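Local coordinates for protein glutamate receptor 1 (Adineta vaga, PDB 4IO2) that binds glutamate in the cleft of its ligand-binding domain and probably works as a ligand-gated ion channel of the ionotropic glutamate receptor family, at residues A3-K6 against G7-L10; G39-L42 against D43-Y47; K219-D222 against V223-S227; T231-L234 against D235-K239. One frame throughout, in Å; residues are numbered along the deposited sequence. Where two conformers were deposited one is given.

Contact 1: A3-K6 against G7-L10; sequences ARLK and GITL
L5 and L10 meet because both turn CG back beside the backbone N, opposite the carbonyl carbon (chi1 -81° and -68°), which brings their branched ends together at about a right angle. CD2 of L5 touches CD2 of L10 at 3.8 Å, and the second pair of methyls follows, CD1 of L5 lying 4.1 Å from CD1 of L10. I8 approaches the same leucine from another direction: its CG2 comes within 4.1 Å of CD2 of L5, while its CB sits 3.3 Å from O of L5.

The backbone between them illustrates how a tight turn can prepare a strand. L5 to I8 form a type II beta turn closed by N of I8 donating to O of L5 at 3.0 Å, a fairly straight bond (161°) whose donor stands above the carbonyl plane. G7 occupies the third position with the positive phi that suits a residue without a side chain, and K6, at the corner, sends an extended chain outward. Replacing L10 by an alanine would probably open a gap between turn and strand, leaving CD1 and CD2 of L5 without the leucine methyls they meet here. Y217 adds cover to L5 and I8, and L10 pairs through its backbone with V55 and D57. The chemistry is thus divided: one backbone bond fixes the reversal, and apolar branches bind the turn to the start of strand 9-14.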
# COMPACT_ATOMS: atom_id res chain seq x y z
N ALA A 3 12.77 5.44 -20.33
CA ALA A 3 12.43 4.82 -21.60
C ALA A 3 11.19 3.96 -21.40
O ALA A 3 10.89 3.51 -20.27
CB ALA A 3 13.58 3.96 -22.12
N ARG A 4 10.52 3.68 -22.51
CA ARG A 4 9.40 2.73 -22.53
C ARG A 4 9.87 1.29 -22.78
O ARG A 4 10.88 1.05 -23.43
CB ARG A 4 8.41 3.12 -23.65
CG ARG A 4 7.81 4.52 -23.50
CD ARG A 4 6.66 4.54 -22.50
NE ARG A 4 5.97 5.83 -22.52
CZ ARG A 4 4.96 6.14 -23.34
NH1 ARG A 4 4.49 5.24 -24.20
NH2 ARG A 4 4.41 7.36 -23.29
N LEU A 5 9.09 0.34 -22.26
CA LEU A 5 9.41 -1.08 -22.37
C LEU A 5 8.97 -1.71 -23.71
O LEU A 5 9.28 -2.85 -23.98
CB LEU A 5 8.85 -1.84 -21.18
CG LEU A 5 9.74 -1.72 -19.93
CD1 LEU A 5 9.03 -2.21 -18.68
CD2 LEU A 5 11.00 -2.57 -20.17
N LYS A 6 8.25 -0.98 -24.57
CA LYS A 6 7.78 -1.55 -25.84
C LYS A 6 8.91 -2.14 -26.68
O LYS A 6 9.88 -1.45 -26.98
CB LYS A 6 7.02 -0.53 -26.65
CG LYS A 6 6.39 -1.17 -27.90
CD LYS A 6 5.46 -0.24 -28.63
CE LYS A 6 4.96 -0.89 -29.89
NZ LYS A 6 4.28 0.10 -30.77
N GLY A 7 8.76 -3.41 -27.05
CA GLY A 7 9.75 -4.13 -27.84
C GLY A 7 10.95 -4.68 -27.07
O GLY A 7 11.79 -5.36 -27.66
N ILE A 8 11.06 -4.36 -25.79
CA ILE A 8 12.21 -4.76 -24.99
C ILE A 8 11.94 -6.12 -24.37
O ILE A 8 10.82 -6.36 -23.91
CB ILE A 8 12.45 -3.74 -23.85
CG1 ILE A 8 12.69 -2.33 -24.42
CG2 ILE A 8 13.54 -4.20 -22.90
CD1 ILE A 8 13.90 -2.23 -25.33
N THR A 9 12.94 -6.98 -24.34
CA THR A 9 12.79 -8.25 -23.66
C THR A 9 13.14 -8.12 -22.18
O THR A 9 14.18 -7.58 -21.83
CB THR A 9 13.69 -9.34 -24.30
OG1 THR A 9 13.29 -9.54 -25.66
CG2 THR A 9 13.59 -10.67 -23.54
N LEU A 10 12.23 -8.57 -21.32
CA LEU A 10 12.47 -8.64 -19.88
C LEU A 10 12.58 -10.05 -19.43
O LEU A 10 11.66 -10.85 -19.63
CB LEU A 10 11.32 -8.03 -19.11
CG LEU A 10 11.14 -6.54 -19.25
CD1 LEU A 10 9.89 -6.17 -18.47
CD2 LEU A 10 12.37 -5.80 -18.79

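Contact 2: G39-L42 against D43-Y47; sequences GYVL and DLIEY
D43 reaches back along the first turn of helix 40-52 toward G39, and its side chain can be followed atom by atom. CB lies 3.7 Å from O of Y40. Beyond it, CG swings beside the backbone N (chi1 -70°), which holds it 3.6 Å from O of G39. OD1 takes a hydrogen bond of 2.8 Å from a water that in turn accepts one from N of G39 at 3.0 Å, so the carboxylate and the residue at the N-cap are bridged. OD2 turns elsewhere, to a salt bridge with K240 and a hydrogen bond from W241.

The backbone adds the usual ladder, opened by N of D43 to O of G39 at 3.0 Å. On the buried side CG1 of V41 packs 3.9 Å from CD1 of I45, and CE1 of Y40 lies 4.2 Å from CD2 of L44, these two side chains running alongside each other. An alanine in place of D43 would probably leave K240 without its counter-charge and the water at G39 without its acceptor. The negative carboxylate in the first turn would probably interact favourably with the helix's amino end, and its salt bridge ties this end to helix 233-242.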
# COMPACT_ATOMS: atom_id res chain seq x y z
N GLY A 39 -1.30 -18.91 -12.66
CA GLY A 39 -1.61 -18.22 -11.43
C GLY A 39 -1.74 -16.72 -11.61
O GLY A 39 -1.62 -16.19 -12.72
N TYR A 40 -2.03 -16.04 -10.50
CA TYR A 40 -2.16 -14.60 -10.48
C TYR A 40 -0.96 -13.91 -11.16
O TYR A 40 -1.16 -12.98 -11.93
CB TYR A 40 -2.27 -14.16 -9.00
CG TYR A 40 -2.28 -12.67 -8.71
CD1 TYR A 40 -1.14 -11.89 -8.86
CD2 TYR A 40 -3.42 -12.05 -8.27
CE1 TYR A 40 -1.15 -10.57 -8.54
CE2 TYR A 40 -3.44 -10.70 -7.98
CZ TYR A 40 -2.28 -9.97 -8.12
OH TYR A 40 -2.27 -8.62 -7.83
N VAL A 41 0.25 -14.35 -10.85
CA VAL A 41 1.44 -13.69 -11.39
C VAL A 41 1.50 -13.82 -12.90
O VAL A 41 1.85 -12.87 -13.61
CB VAL A 41 2.73 -14.27 -10.75
CG1 VAL A 41 4.00 -13.93 -11.50
CG2 VAL A 41 2.77 -13.82 -9.29
N LEU A 42 1.22 -15.01 -13.41
CA LEU A 42 1.29 -15.24 -14.86
C LEU A 42 0.22 -14.41 -15.57
O LEU A 42 0.47 -13.83 -16.63
CB LEU A 42 1.12 -16.73 -15.16
CG LEU A 42 2.34 -17.63 -14.86
CD1 LEU A 42 3.56 -17.27 -15.73
CD2 LEU A 42 2.76 -17.64 -13.37
N ASP A 43 -0.97 -14.30 -14.97
CA ASP A 43 -2.00 -13.48 -15.57
C ASP A 43 -1.60 -11.99 -15.52
O ASP A 43 -1.86 -11.21 -16.47
CB ASP A 43 -3.37 -13.65 -14.87
CG ASP A 43 -4.01 -14.98 -15.12
OD1 ASP A 43 -3.52 -15.80 -15.92
OD2 ASP A 43 -5.13 -15.15 -14.54
N LEU A 44 -1.01 -11.56 -14.41
CA LEU A 44 -0.56 -10.18 -14.29
C LEU A 44 0.50 -9.85 -15.37
O LEU A 44 0.45 -8.78 -15.99
CB LEU A 44 0.00 -9.94 -12.87
CG LEU A 44 0.61 -8.56 -12.65
CD1 LEU A 44 -0.38 -7.42 -12.94
CD2 LEU A 44 1.18 -8.47 -11.26
N ILE A 45 1.46 -10.76 -15.59
CA ILE A 45 2.47 -10.54 -16.62
C ILE A 45 1.78 -10.34 -17.98
O ILE A 45 2.17 -9.48 -18.75
CB ILE A 45 3.45 -11.74 -16.68
CG1 ILE A 45 4.36 -11.71 -15.45
CG2 ILE A 45 4.27 -11.74 -17.94
CD1 ILE A 45 5.09 -13.05 -15.16
N GLU A 46 0.78 -11.14 -18.30
CA GLU A 46 0.06 -10.98 -19.55
C GLU A 46 -0.66 -9.63 -19.66
O GLU A 46 -0.64 -8.99 -20.71
CB GLU A 46 -0.91 -12.14 -19.76
CG GLU A 46 -1.72 -12.08 -21.04
CD GLU A 46 -0.86 -11.97 -22.29
OE1 GLU A 46 0.33 -12.36 -22.26
OE2 GLU A 46 -1.38 -11.48 -23.32
N TYR A 47 -1.30 -9.17 -18.58
CA TYR A 47 -1.98 -7.87 -18.63
C TYR A 47 -0.95 -6.77 -18.84
O TYR A 47 -1.15 -5.85 -19.64
CB TYR A 47 -2.70 -7.59 -17.31
CG TYR A 47 -4.09 -8.18 -17.19
CD1 TYR A 47 -5.14 -7.68 -17.93
CD2 TYR A 47 -4.35 -9.22 -16.29
CE1 TYR A 47 -6.41 -8.20 -17.79
CE2 TYR A 47 -5.63 -9.74 -16.16
CZ TYR A 47 -6.65 -9.23 -16.91
OH TYR A 47 -7.95 -9.72 -16.83
O HOH W 1 -2.47 -18.40 -15.42

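Contact 3: K219-D222 against V223-S227; sequences KDLD and VNILS
The amide of N224 and the carboxylate of D220 stand side by side, pointing the same way but with their planes 80° apart. The amide donates in its own plane: ND2 bonds to the backbone O of D220 at 2.8 Å, nearly straight (174°). That oxygen also accepts a hydrogen bond from N of N224 at 3.2 Å, and the two donors arrive from opposite faces of the carbonyl plane, so one residue grips one acceptor twice. The side chain folds back this far because CG lies beside the backbone N (chi1 -82°). A water completes the arrangement, donating to OD1 of D220 at 2.6 Å and accepting a bond from ND2 of N224 at 3.1 Å, while OD2 of D220 accepts one from N of L5.

Around the helix the neighbours change in character. CG of L221 packs 3.8 Å from CD1 of I225. CG of K219 runs alongside CG2 of V223 at 4.0 Å, and CG of L226 lies 3.3 Å from O of D222. The carboxylate of D222 is shared between N of N100 and a salt bridge to R93 of the second subunit, which also packs on V223. This is a helix of the lobe with L221 and I225 turned to strand 200-211 and D222, V223 and L226 at the subunit interface, much as in the paired ligand-binding domains of related glutamate receptors.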
# COMPACT_ATOMS: atom_id res chain seq x y z
N LYS A 219 9.22 4.49 -14.49
CA LYS A 219 7.97 5.21 -14.67
C LYS A 219 6.99 4.40 -15.51
O LYS A 219 5.80 4.31 -15.20
CB LYS A 219 8.21 6.59 -15.29
CG LYS A 219 6.93 7.45 -15.47
CD LYS A 219 7.25 8.72 -16.20
CE LYS A 219 7.28 8.46 -17.68
NZ LYS A 219 7.25 9.75 -18.40
N ASP A 220 7.46 3.81 -16.60
CA ASP A 220 6.52 3.06 -17.47
C ASP A 220 5.86 1.94 -16.70
O ASP A 220 4.63 1.76 -16.78
CB ASP A 220 7.29 2.55 -18.73
CG ASP A 220 6.38 2.02 -19.87
OD1 ASP A 220 5.26 2.51 -20.08
OD2 ASP A 220 6.84 1.13 -20.65
N LEU A 221 6.63 1.21 -15.91
CA LEU A 221 6.06 0.10 -15.16
C LEU A 221 5.08 0.65 -14.12
O LEU A 221 3.96 0.13 -13.97
CB LEU A 221 7.14 -0.77 -14.52
CG LEU A 221 6.64 -1.92 -13.66
CD1 LEU A 221 5.78 -2.90 -14.49
CD2 LEU A 221 7.79 -2.62 -13.00
N ASP A 222 5.48 1.67 -13.37
CA ASP A 222 4.63 2.21 -12.30
C ASP A 222 3.30 2.74 -12.84
O ASP A 222 2.24 2.48 -12.26
CB ASP A 222 5.37 3.32 -11.51
CG ASP A 222 6.33 2.78 -10.46
OD1 ASP A 222 6.38 1.54 -10.21
OD2 ASP A 222 7.07 3.63 -9.90
N VAL A 223 3.34 3.54 -13.90
CA VAL A 223 2.11 4.07 -14.47
C VAL A 223 1.16 2.94 -14.87
O VAL A 223 -0.06 3.03 -14.66
CB VAL A 223 2.43 4.99 -15.67
CG1 VAL A 223 1.20 5.33 -16.50
CG2 VAL A 223 3.11 6.28 -15.17
N ASN A 224 1.70 1.88 -15.46
CA ASN A 224 0.88 0.79 -15.86
C ASN A 224 0.32 -0.03 -14.70
O ASN A 224 -0.83 -0.47 -14.75
CB ASN A 224 1.63 -0.09 -16.87
CG ASN A 224 1.56 0.46 -18.25
OD1 ASN A 224 0.59 0.22 -18.96
ND2 ASN A 224 2.57 1.23 -18.64
N ILE A 225 1.10 -0.27 -13.65
CA ILE A 225 0.55 -0.92 -12.47
C ILE A 225 -0.59 -0.11 -11.88
O ILE A 225 -1.64 -0.67 -11.55
CB ILE A 225 1.64 -1.15 -11.39
CG1 ILE A 225 2.65 -2.15 -11.87
CG2 ILE A 225 1.01 -1.55 -10.04
CD1 ILE A 225 3.89 -2.13 -11.02
N LEU A 226 -0.42 1.20 -11.78
CA LEU A 226 -1.45 2.07 -11.17
C LEU A 226 -2.70 2.08 -12.04
O LEU A 226 -3.79 2.13 -11.55
CB LEU A 226 -0.87 3.45 -10.99
CG LEU A 226 0.16 3.52 -9.86
CD1 LEU A 226 1.01 4.80 -9.96
CD2 LEU A 226 -0.54 3.43 -8.51
N SER A 227 -2.55 2.02 -13.36
CA SER A 227 -3.69 1.93 -14.25
C SER A 227 -4.43 0.61 -14.04
O SER A 227 -5.67 0.60 -14.01
CB SER A 227 -3.24 2.08 -15.70
OG SER A 227 -4.36 1.95 -16.54
O HOH W 2 3.29 1.66 -21.61

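Contact 4: T231-L234 against D235-K239; sequences TGIL and DNLKK
D235 opens the second segment with its CB 3.6 Å from O of G232, the carbonyl that begins the hydrogen-bond ladder of helix 233-242. N236 follows and uses that carbonyl directly, its N donating to O of G232 at 2.9 Å. Its side chain leans over the same oxygen: CG, set beside the backbone N (chi1 -64°), comes within 3.1 Å of O of G232, yet neither end of the amide is hydrogen-bonded to it. ND2 turns instead to a water at 3.1 Å, and this water donates to O of T231 at 2.7 Å, linking the first full turn to the residue ahead of the N-cap. The same ND2 lies 4.0 Å from CD1 of I233, whose chain crosses the asparagine at a slant.

L237 comes next. Its N bonds to O of I233 at 2.9 Å, while its CD1 makes a looser approach to CG2 of I233, 4.4 Å away. The buried leucine is covered by Y40, D43 and Y47 of helix 40-52. K238 donates its N to O of L234 and carries its bent chain away, where NZ bonds to OG of S103. L234 in turn packs on L228 and R229 of the preceding helix.

G232, at positive phi, serves both helices: it ends helix 218-230 in a Schellman motif, with two bonds back into the last turn, and stands at the N-cap of helix 233-242. Separately, OG1 of T231 bonds to O of S227. The arrangement is a tight link between two successive helices, in which one glycine closes the first and caps the start of the next.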
# COMPACT_ATOMS: atom_id res chain seq x y z
N THR A 231 -8.39 0.67 -12.82
CA THR A 231 -9.42 0.04 -13.66
C THR A 231 -9.97 -1.29 -13.12
O THR A 231 -10.83 -1.91 -13.75
CB THR A 231 -8.90 -0.13 -15.12
OG1 THR A 231 -7.77 -1.04 -15.15
CG2 THR A 231 -8.50 1.26 -15.71
N GLY A 232 -9.53 -1.70 -11.94
CA GLY A 232 -10.10 -2.87 -11.28
C GLY A 232 -9.47 -4.19 -11.64
O GLY A 232 -9.92 -5.22 -11.15
N ILE A 233 -8.46 -4.20 -12.52
CA ILE A 233 -7.85 -5.44 -12.94
C ILE A 233 -7.16 -6.18 -11.80
O ILE A 233 -7.30 -7.42 -11.69
CB ILE A 233 -6.87 -5.19 -14.10
CG1 ILE A 233 -7.60 -4.59 -15.32
CG2 ILE A 233 -6.14 -6.48 -14.48
CD1 ILE A 233 -8.73 -5.38 -15.83
N LEU A 234 -6.46 -5.47 -10.93
CA LEU A 234 -5.83 -6.15 -9.81
C LEU A 234 -6.86 -6.79 -8.88
O LEU A 234 -6.66 -7.90 -8.40
CB LEU A 234 -4.88 -5.23 -9.05
CG LEU A 234 -3.78 -4.56 -9.87
CD1 LEU A 234 -2.86 -3.72 -9.01
CD2 LEU A 234 -2.96 -5.60 -10.64
N ASP A 235 -7.97 -6.10 -8.64
CA ASP A 235 -9.01 -6.66 -7.81
C ASP A 235 -9.63 -7.89 -8.48
O ASP A 235 -9.90 -8.89 -7.81
CB ASP A 235 -10.11 -5.65 -7.54
CG ASP A 235 -9.73 -4.61 -6.50
OD1 ASP A 235 -8.67 -4.76 -5.85
OD2 ASP A 235 -10.50 -3.64 -6.34
N ASN A 236 -9.84 -7.83 -9.80
CA ASN A 236 -10.40 -8.98 -10.50
C ASN A 236 -9.50 -10.20 -10.44
O ASN A 236 -9.94 -11.32 -10.25
CB ASN A 236 -10.61 -8.66 -12.00
CG ASN A 236 -11.61 -7.58 -12.24
OD1 ASN A 236 -12.46 -7.26 -11.39
ND2 ASN A 236 -11.55 -7.01 -13.46
N LEU A 237 -8.20 -9.95 -10.54
CA LEU A 237 -7.23 -11.03 -10.50
C LEU A 237 -7.18 -11.66 -9.12
O LEU A 237 -7.10 -12.89 -8.99
CB LEU A 237 -5.83 -10.53 -10.85
CG LEU A 237 -5.53 -10.38 -12.32
CD1 LEU A 237 -4.13 -9.82 -12.48
CD2 LEU A 237 -5.65 -11.76 -12.96
N LYS A 238 -7.23 -10.82 -8.08
CA LYS A 238 -7.22 -11.35 -6.73
C LYS A 238 -8.46 -12.25 -6.51
O LYS A 238 -8.35 -13.36 -5.96
CB LYS A 238 -7.12 -10.22 -5.70
CG LYS A 238 -6.92 -10.74 -4.27
CD LYS A 238 -6.76 -9.60 -3.29
CE LYS A 238 -5.38 -8.97 -3.42
NZ LYS A 238 -5.16 -7.85 -2.44
N LYS A 239 -9.63 -11.77 -6.93
CA LYS A 239 -10.86 -12.54 -6.77
C LYS A 239 -10.76 -13.86 -7.53
O LYS A 239 -11.08 -14.94 -6.99
CB LYS A 239 -12.08 -11.74 -7.23
CG LYS A 239 -13.40 -12.52 -7.23
CD LYS A 239 -14.58 -11.66 -7.68
CE LYS A 239 -15.90 -12.44 -7.74
NZ LYS A 239 -17.10 -11.58 -7.97
O HOH W 3 -12.31 -4.09 -14.09

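In the fold
From the N terminus, contact 1 closes the turn that leads into strand 9-14, and contact 2 closes the first turns of helix 40-52. Much later, contacts 3 and 4 fall on the successive helices 218-230 and 233-242. All four are local and lie in series, so none nests within or crosses another; the fold joins them in space. L5 N meets D220 OD2, tying the N-terminal turn to contact 3. Y40, D43 and Y47 pack on I233 and L237, laying contact 2 against contact 4, whose L234 also touches contact 3. Two late helices are thereby packed against the N-terminal turn and helix 40-52 within one lobe.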